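Local coordinates for protein glucose-6-phosphate dehydrogenase (Trypanosoma cruzi, PDB 5AQ1) that catalyses the NADP-dependent oxidation of glucose 6-phosphate, the first step of the oxidative pentose phosphate pathway, at residues B[80-85]-B[108-113]; B[282-287]-B[353-358]. One frame throughout, in Å; residues are numbered along the deposited sequence.

Contact 1. Residues B[80-85]-B[108-113]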
loop_
_atom_site.group_PDB
_atom_site.type_symbol
_atom_site.label_atom_id
_atom_site.label_comp_id
_atom_site.label_asym_id
_atom_site.label_seq_id
_atom_site.Cartn_x
_atom_site.Cartn_y
_atom_site.Cartn_z
ATOM N N GLU B 80 63.826 8.732 -2.811
ATOM C CA GLU B 80 63.546 9.328 -1.498
ATOM C C GLU B 80 63.010 10.762 -1.585
ATOM O O GLU B 80 62.133 11.146 -0.806
ATOM C CB GLU B 80 64.801 9.279 -0.604
ATOM C CG GLU B 80 64.718 8.352 0.606
ATOM C CD GLU B 80 63.837 7.136 0.388
ATOM O OE1 GLU B 80 64.050 6.409 -0.604
ATOM O OE2 GLU B 80 62.919 6.917 1.206
ATOM N N LYS B 81 63.533 11.542 -2.527
ATOM C CA LYS B 81 63.118 12.936 -2.687
ATOM C C LYS B 81 61.727 13.012 -3.301
ATOM O O LYS B 81 60.873 13.761 -2.826
ATOM C CB LYS B 81 64.117 13.710 -3.549
ATOM C CG LYS B 81 64.004 15.220 -3.401
ATOM C CD LYS B 81 64.987 15.958 -4.297
ATOM C CE LYS B 81 64.381 16.262 -5.658
ATOM N NZ LYS B 81 65.375 16.884 -6.575
ATOM N N TRP B 82 61.513 12.233 -4.359
ATOM C CA TRP B 82 60.195 12.097 -4.990
ATOM C C TRP B 82 59.119 11.742 -3.966
ATOM O O TRP B 82 58.039 12.330 -3.964
ATOM C CB TRP B 82 60.255 11.032 -6.090
ATOM C CG TRP B 82 58.926 10.627 -6.659
ATOM C CD1 TRP B 82 58.056 11.412 -7.355
ATOM C CD2 TRP B 82 58.331 9.322 -6.601
ATOM N NE1 TRP B 82 56.950 10.683 -7.726
ATOM C CE2 TRP B 82 57.096 9.396 -7.278
ATOM C CE3 TRP B 82 58.723 8.099 -6.043
ATOM C CZ2 TRP B 82 56.248 8.294 -7.409
ATOM C CZ3 TRP B 82 57.879 7.004 -6.173
ATOM C CH2 TRP B 82 56.656 7.110 -6.849
ATOM N N LYS B 83 59.425 10.788 -3.092
ATOM C CA LYS B 83 58.499 10.375 -2.039
ATOM C C LYS B 83 58.233 11.495 -1.036
ATOM O O LYS B 83 57.083 11.791 -0.715
ATOM C CB LYS B 83 59.030 9.139 -1.312
ATOM C CG LYS B 83 58.883 7.854 -2.110
ATOM C CD LYS B 83 59.922 6.814 -1.721
ATOM C CE LYS B 83 59.870 6.483 -0.243
ATOM N NZ LYS B 83 60.698 5.291 0.086
ATOM N N LYS B 84 59.303 12.119 -0.552
ATOM C CA LYS B 84 59.191 13.143 0.484
ATOM C C LYS B 84 58.593 14.458 -0.030
ATOM O O LYS B 84 57.796 15.085 0.668
ATOM C CB LYS B 84 60.561 13.405 1.117
ATOM C CG LYS B 84 60.510 14.242 2.385
ATOM C CD LYS B 84 61.905 14.643 2.820
ATOM C CE LYS B 84 61.862 15.359 4.156
ATOM N NZ LYS B 84 63.218 15.782 4.594
ATOM N N ASP B 85 58.980 14.875 -1.235
ATOM C CA ASP B 85 58.550 16.166 -1.784
ATOM C C ASP B 85 57.247 16.076 -2.574
ATOM O O ASP B 85 56.288 16.791 -2.272
ATOM C CB ASP B 85 59.649 16.772 -2.663
ATOM C CG ASP B 85 60.889 17.157 -1.869
ATOM O OD1 ASP B 85 60.832 17.170 -0.620
ATOM O OD2 ASP B 85 61.927 17.454 -2.498
ATOM N N ILE B 108 57.358 2.216 0.690
ATOM C CA ILE B 108 57.221 2.463 -0.744
ATOM C C ILE B 108 58.544 2.277 -1.477
ATOM O O ILE B 108 59.554 2.845 -1.081
ATOM C CB ILE B 108 56.692 3.886 -1.029
ATOM C CG1 ILE B 108 55.321 4.075 -0.372
ATOM C CG2 ILE B 108 56.590 4.126 -2.534
ATOM C CD1 ILE B 108 54.726 5.460 -0.539
ATOM N N SER B 109 58.518 1.487 -2.548
ATOM C CA SER B 109 59.641 1.372 -3.479
ATOM C C SER B 109 59.206 1.827 -4.867
ATOM O O SER B 109 58.007 1.891 -5.159
ATOM C CB SER B 109 60.128 -0.071 -3.566
ATOM O OG SER B 109 60.534 -0.548 -2.301
ATOM N N TYR B 110 60.181 2.155 -5.713
ATOM C CA TYR B 110 59.914 2.481 -7.113
ATOM C C TYR B 110 60.781 1.625 -8.024
ATOM O O TYR B 110 61.850 1.156 -7.630
ATOM C CB TYR B 110 60.143 3.971 -7.409
ATOM C CG TYR B 110 59.773 4.355 -8.830
ATOM C CD1 TYR B 110 58.455 4.607 -9.183
ATOM C CD2 TYR B 110 60.740 4.421 -9.828
ATOM C CE1 TYR B 110 58.114 4.934 -10.486
ATOM C CE2 TYR B 110 60.409 4.742 -11.132
ATOM C CZ TYR B 110 59.096 4.999 -11.456
ATOM O OH TYR B 110 58.770 5.322 -12.752
ATOM N N MET B 111 60.300 1.429 -9.246
ATOM C CA MET B 111 60.943 0.561 -10.213
ATOM C C MET B 111 60.578 1.015 -11.622
ATOM O O MET B 111 59.439 1.399 -11.877
ATOM C CB MET B 111 60.462 -0.862 -9.961
ATOM C CG MET B 111 60.828 -1.868 -11.025
ATOM S SD MET B 111 59.981 -3.428 -10.735
ATOM C CE MET B 111 60.956 -4.447 -11.838
ATOM N N THR B 112 61.546 0.965 -12.531
ATOM C CA THR B 112 61.343 1.400 -13.912
ATOM C C THR B 112 61.114 0.199 -14.831
ATOM O O THR B 112 61.733 -0.854 -14.662
ATOM C CB THR B 112 62.544 2.225 -14.417
ATOM O OG1 THR B 112 62.700 3.393 -13.598
ATOM C CG2 THR B 112 62.349 2.657 -15.868
ATOM N N GLY B 113 60.215 0.364 -15.799
ATOM C CA GLY B 113 59.938 -0.681 -16.782
ATOM C C GLY B 113 58.868 -0.274 -17.777
ATOM O O GLY B 113 58.115 0.672 -17.540
#
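K83 and I108 mark the nearest approach of the two backbones, their CA atoms 8.1 Å apart, where a turn of helix 79-87 lies beside the start of strand 108-112. At this spacing the helix is joined to the strand mainly by side chains: W82 and K83 point from the helix toward the strand, and I108 and Y110, alternate residues of the strand, point back toward the helix. Together the segments bury 200 Å².

W82 and Y110 form the aromatic half of the contact. They make an edge-to-face pair in which the Y110 edge is directed at the W82 face, the ring of Y110 and the six-membered ring of W82 having centroids 5.3 Å apart and planes at 69°. The nearest atoms are on the benzo ring, W82 CH2 lying 3.9 Å from Y110 CD1 and W82 CZ3 4.0 Å from Y110 CB. W82 extends its ring to this point because CG stands anti to the backbone N (chi1 170°).

The polar half is built round K83. Its chain bends at chi3, bringing CE to 4.2 Å from I108 CB and letting NZ donate to I108 O over 2.9 Å, at a C=O...N angle of 147°. The same NZ forms a salt bridge with E80 OE2 at 3.0 Å, on the syn side of the carboxylate, and also bonds to L105 O. NZ of this buried residue thus has three oxygen partners, of which the carboxylate probably helps to stabilise its charge.

Helix 79-87 and strand 108-112 belong to the beta-alpha-beta crossover that starts from strand 67-72, as expected in a Rossmann-type dinucleotide-binding domain. I108 and Y110 also touch I68 and A72 of that parallel neighbour, whereas S109 and M111 pack against helix 118-134.

Contact 2. Residues B[282-287]-B[353-358]; sequences TMEKPR and NDRWHG
T282, E284 and R355 contribute the most surface to this meeting of two loops, one leaving helix 264-282 and the other, with an Asx motif at N353, in the connection between antiparallel neighbours 344-349 and 361-366 of the large mixed sheet. W356 completes the group.

T282 works through both backbone and side chain. Its O accepts W356 NE1 at 3.0 Å, in the carbonyl plane on a lone pair, with a C=O...N angle of 112°; the oxygen in turn lies close to the indole plane. T282 CG2 sits over one face of the same ring, a CH-pi contact 4.2 Å from the centroid of the five-membered ring. R355 CG lies over the opposite face, and both carbons are displaced toward the rim; the indole thus has an aliphatic carbon over each face and its N-H bonded in the ring plane.

E284 and R355 approach from opposite directions and form a salt bridge of the side-on type. R355 NE donates to E284 OE2 at 2.9 Å and R355 NH2 to E284 OE1, also at 2.9 Å, both nearly straight. The acceptors lie in or near the guanidinium plane, but the carboxylate is turned 46° from it, so both nitrogens arrive from above the carboxylate plane. A bend at chi3 (-70°) in R355 and another at chi2 in E284 bring the two groups together. R355 NH1 bonds to W235 O, giving the guanidinium a further partner beyond the two segments.

A water ties the two halves together, donating to T282 O at 2.8 Å and to E284 OE2 at 2.9 Å and weakly accepting from N353 ND2, whose amide also bonds to Q304. The N353 amide shapes the turn as well: OD1 receives the backbone N of W356 at 2.9 Å, nearly in line with the CG-OD1 bond.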
loop_
_atom_site.group_PDB
_atom_site.type_symbol
_atom_site.label_atom_id
_atom_site.label_comp_id
_atom_site.label_asym_id
_atom_site.label_seq_id
_atom_site.Cartn_x
_atom_site.Cartn_y
_atom_site.Cartn_z
ATOM N N THR B 282 17.122 2.252 -7.404
ATOM C CA THR B 282 16.007 1.591 -8.088
ATOM C C THR B 282 15.945 0.066 -7.929
ATOM O O THR B 282 14.880 -0.524 -8.120
ATOM C CB THR B 282 16.025 1.907 -9.596
ATOM O OG1 THR B 282 17.283 1.515 -10.153
ATOM C CG2 THR B 282 15.802 3.395 -9.832
ATOM N N MET B 283 17.071 -0.569 -7.611
ATOM C CA MET B 283 17.127 -2.024 -7.467
ATOM C C MET B 283 16.103 -2.541 -6.464
ATOM O O MET B 283 15.662 -1.810 -5.578
ATOM C CB MET B 283 18.531 -2.477 -7.031
ATOM C CG MET B 283 18.966 -1.972 -5.659
ATOM S SD MET B 283 20.653 -2.429 -5.198
ATOM C CE MET B 283 20.342 -3.826 -4.129
ATOM N N GLU B 284 15.730 -3.809 -6.615
ATOM C CA GLU B 284 14.909 -4.484 -5.619
ATOM C C GLU B 284 15.748 -4.823 -4.390
ATOM O O GLU B 284 16.979 -4.768 -4.427
ATOM C CB GLU B 284 14.297 -5.764 -6.194
ATOM C CG GLU B 284 13.278 -5.526 -7.298
ATOM C CD GLU B 284 12.035 -4.816 -6.802
ATOM O OE1 GLU B 284 11.549 -5.166 -5.701
ATOM O OE2 GLU B 284 11.548 -3.905 -7.505
ATOM N N LYS B 285 15.070 -5.163 -3.300
ATOM C CA LYS B 285 15.744 -5.628 -2.102
ATOM C C LYS B 285 16.515 -6.907 -2.440
ATOM O O LYS B 285 15.938 -7.849 -2.987
ATOM C CB LYS B 285 14.736 -5.899 -0.992
ATOM C CG LYS B 285 15.372 -6.329 0.317
ATOM C CD LYS B 285 14.326 -6.725 1.344
ATOM C CE LYS B 285 13.563 -5.523 1.865
ATOM N NZ LYS B 285 12.715 -5.901 3.024
ATOM N N PRO B 286 17.824 -6.937 -2.139
ATOM C CA PRO B 286 18.622 -8.113 -2.473
ATOM C C PRO B 286 18.355 -9.290 -1.550
ATOM O O PRO B 286 17.860 -9.114 -0.436
ATOM C CB PRO B 286 20.063 -7.615 -2.328
ATOM C CG PRO B 286 19.985 -6.510 -1.337
ATOM C CD PRO B 286 18.643 -5.866 -1.539
ATOM N N ARG B 287 18.692 -10.480 -2.035
ATOM C CA ARG B 287 18.434 -11.727 -1.325
ATOM C C ARG B 287 19.244 -11.824 -0.042
ATOM O O ARG B 287 18.828 -12.476 0.910
ATOM C CB ARG B 287 18.733 -12.918 -2.240
ATOM C CG ARG B 287 17.745 -13.049 -3.385
ATOM C CD ARG B 287 18.192 -14.068 -4.418
ATOM N NE ARG B 287 17.249 -14.151 -5.531
ATOM C CZ ARG B 287 17.473 -14.794 -6.674
ATOM N NH1 ARG B 287 18.617 -15.431 -6.882
ATOM N NH2 ARG B 287 16.543 -14.799 -7.621
ATOM N N ASN B 353 9.287 -1.216 -14.892
ATOM C CA ASN B 353 8.817 -2.299 -14.039
ATOM C C ASN B 353 7.719 -1.781 -13.108
ATOM O O ASN B 353 7.352 -0.604 -13.160
ATOM C CB ASN B 353 9.980 -2.943 -13.269
ATOM C CG ASN B 353 10.581 -2.032 -12.209
ATOM O OD1 ASN B 353 9.954 -1.077 -11.749
ATOM N ND2 ASN B 353 11.800 -2.348 -11.793
ATOM N N ASP B 354 7.200 -2.657 -12.261
ATOM C CA ASP B 354 6.015 -2.339 -11.477
ATOM C C ASP B 354 6.293 -1.391 -10.313
ATOM O O ASP B 354 5.409 -0.648 -9.899
ATOM C CB ASP B 354 5.363 -3.628 -11.004
ATOM C CG ASP B 354 4.873 -4.473 -12.163
ATOM O OD1 ASP B 354 3.923 -4.038 -12.858
ATOM O OD2 ASP B 354 5.441 -5.558 -12.396
ATOM N N ARG B 355 7.516 -1.401 -9.800
ATOM C CA ARG B 355 7.901 -0.453 -8.763
ATOM C C ARG B 355 7.966 0.976 -9.302
ATOM O O ARG B 355 7.613 1.920 -8.591
ATOM C CB ARG B 355 9.253 -0.840 -8.163
ATOM C CG ARG B 355 9.732 0.067 -7.036
ATOM C CD ARG B 355 11.093 -0.368 -6.530
ATOM N NE ARG B 355 11.020 -1.635 -5.811
ATOM C CZ ARG B 355 10.760 -1.762 -4.511
ATOM N NH1 ARG B 355 10.538 -0.695 -3.744
ATOM N NH2 ARG B 355 10.719 -2.973 -3.970
ATOM N N TRP B 356 8.408 1.128 -10.550
ATOM C CA TRP B 356 8.808 2.439 -11.080
ATOM C C TRP B 356 8.010 2.961 -12.271
ATOM O O TRP B 356 8.305 4.046 -12.775
ATOM C CB TRP B 356 10.293 2.394 -11.463
ATOM C CG TRP B 356 11.182 2.212 -10.293
ATOM C CD1 TRP B 356 12.022 1.166 -10.055
ATOM C CD2 TRP B 356 11.314 3.098 -9.175
ATOM N NE1 TRP B 356 12.680 1.349 -8.860
ATOM C CE2 TRP B 356 12.262 2.527 -8.299
ATOM C CE3 TRP B 356 10.724 4.322 -8.830
ATOM C CZ2 TRP B 356 12.632 3.136 -7.103
ATOM C CZ3 TRP B 356 11.095 4.927 -7.642
ATOM C CH2 TRP B 356 12.041 4.334 -6.793
ATOM N N HIS B 357 6.996 2.221 -12.711
ATOM C CA HIS B 357 6.222 2.641 -13.877
ATOM C C HIS B 357 5.644 4.041 -13.678
ATOM O O HIS B 357 5.012 4.323 -12.655
ATOM C CB HIS B 357 5.094 1.657 -14.183
ATOM C CG HIS B 357 4.267 2.036 -15.376
ATOM N ND1 HIS B 357 4.778 2.070 -16.659
ATOM C CD2 HIS B 357 2.966 2.394 -15.481
ATOM C CE1 HIS B 357 3.827 2.435 -17.500
ATOM N NE2 HIS B 357 2.718 2.639 -16.811
ATOM N N GLY B 358 5.886 4.913 -14.653
ATOM C CA GLY B 358 5.350 6.265 -14.640
ATOM C C GLY B 358 6.146 7.279 -13.835
ATOM O O GLY B 358 5.771 8.451 -13.790
HETATM O O HOH W 1 13.354 -2.533 -9.245
HETATM O O HOH W 2 9.491 -4.098 -9.804
#

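Overall arrangement
Contacts 1 and 2 follow each other along the chain; contact 1 is in the NAD-binding domain and contact 2 in the C-terminal domain. They lie on opposite sides of the chain's centre, with their own centres 49 Å apart and their nearest atoms about 35 Å apart, so neither touches the other. Contact 1 borders the cofactor site: the side chain of Y110 is about 5 Å from bound NADPH. The loops of contact 2 instead reach subunit interfaces, through residues beside its touching ones: D354 and K285 form reciprocal salt bridges with K285 and D354 of a second subunit, and K285 also pairs with E383 of a fourth subunit.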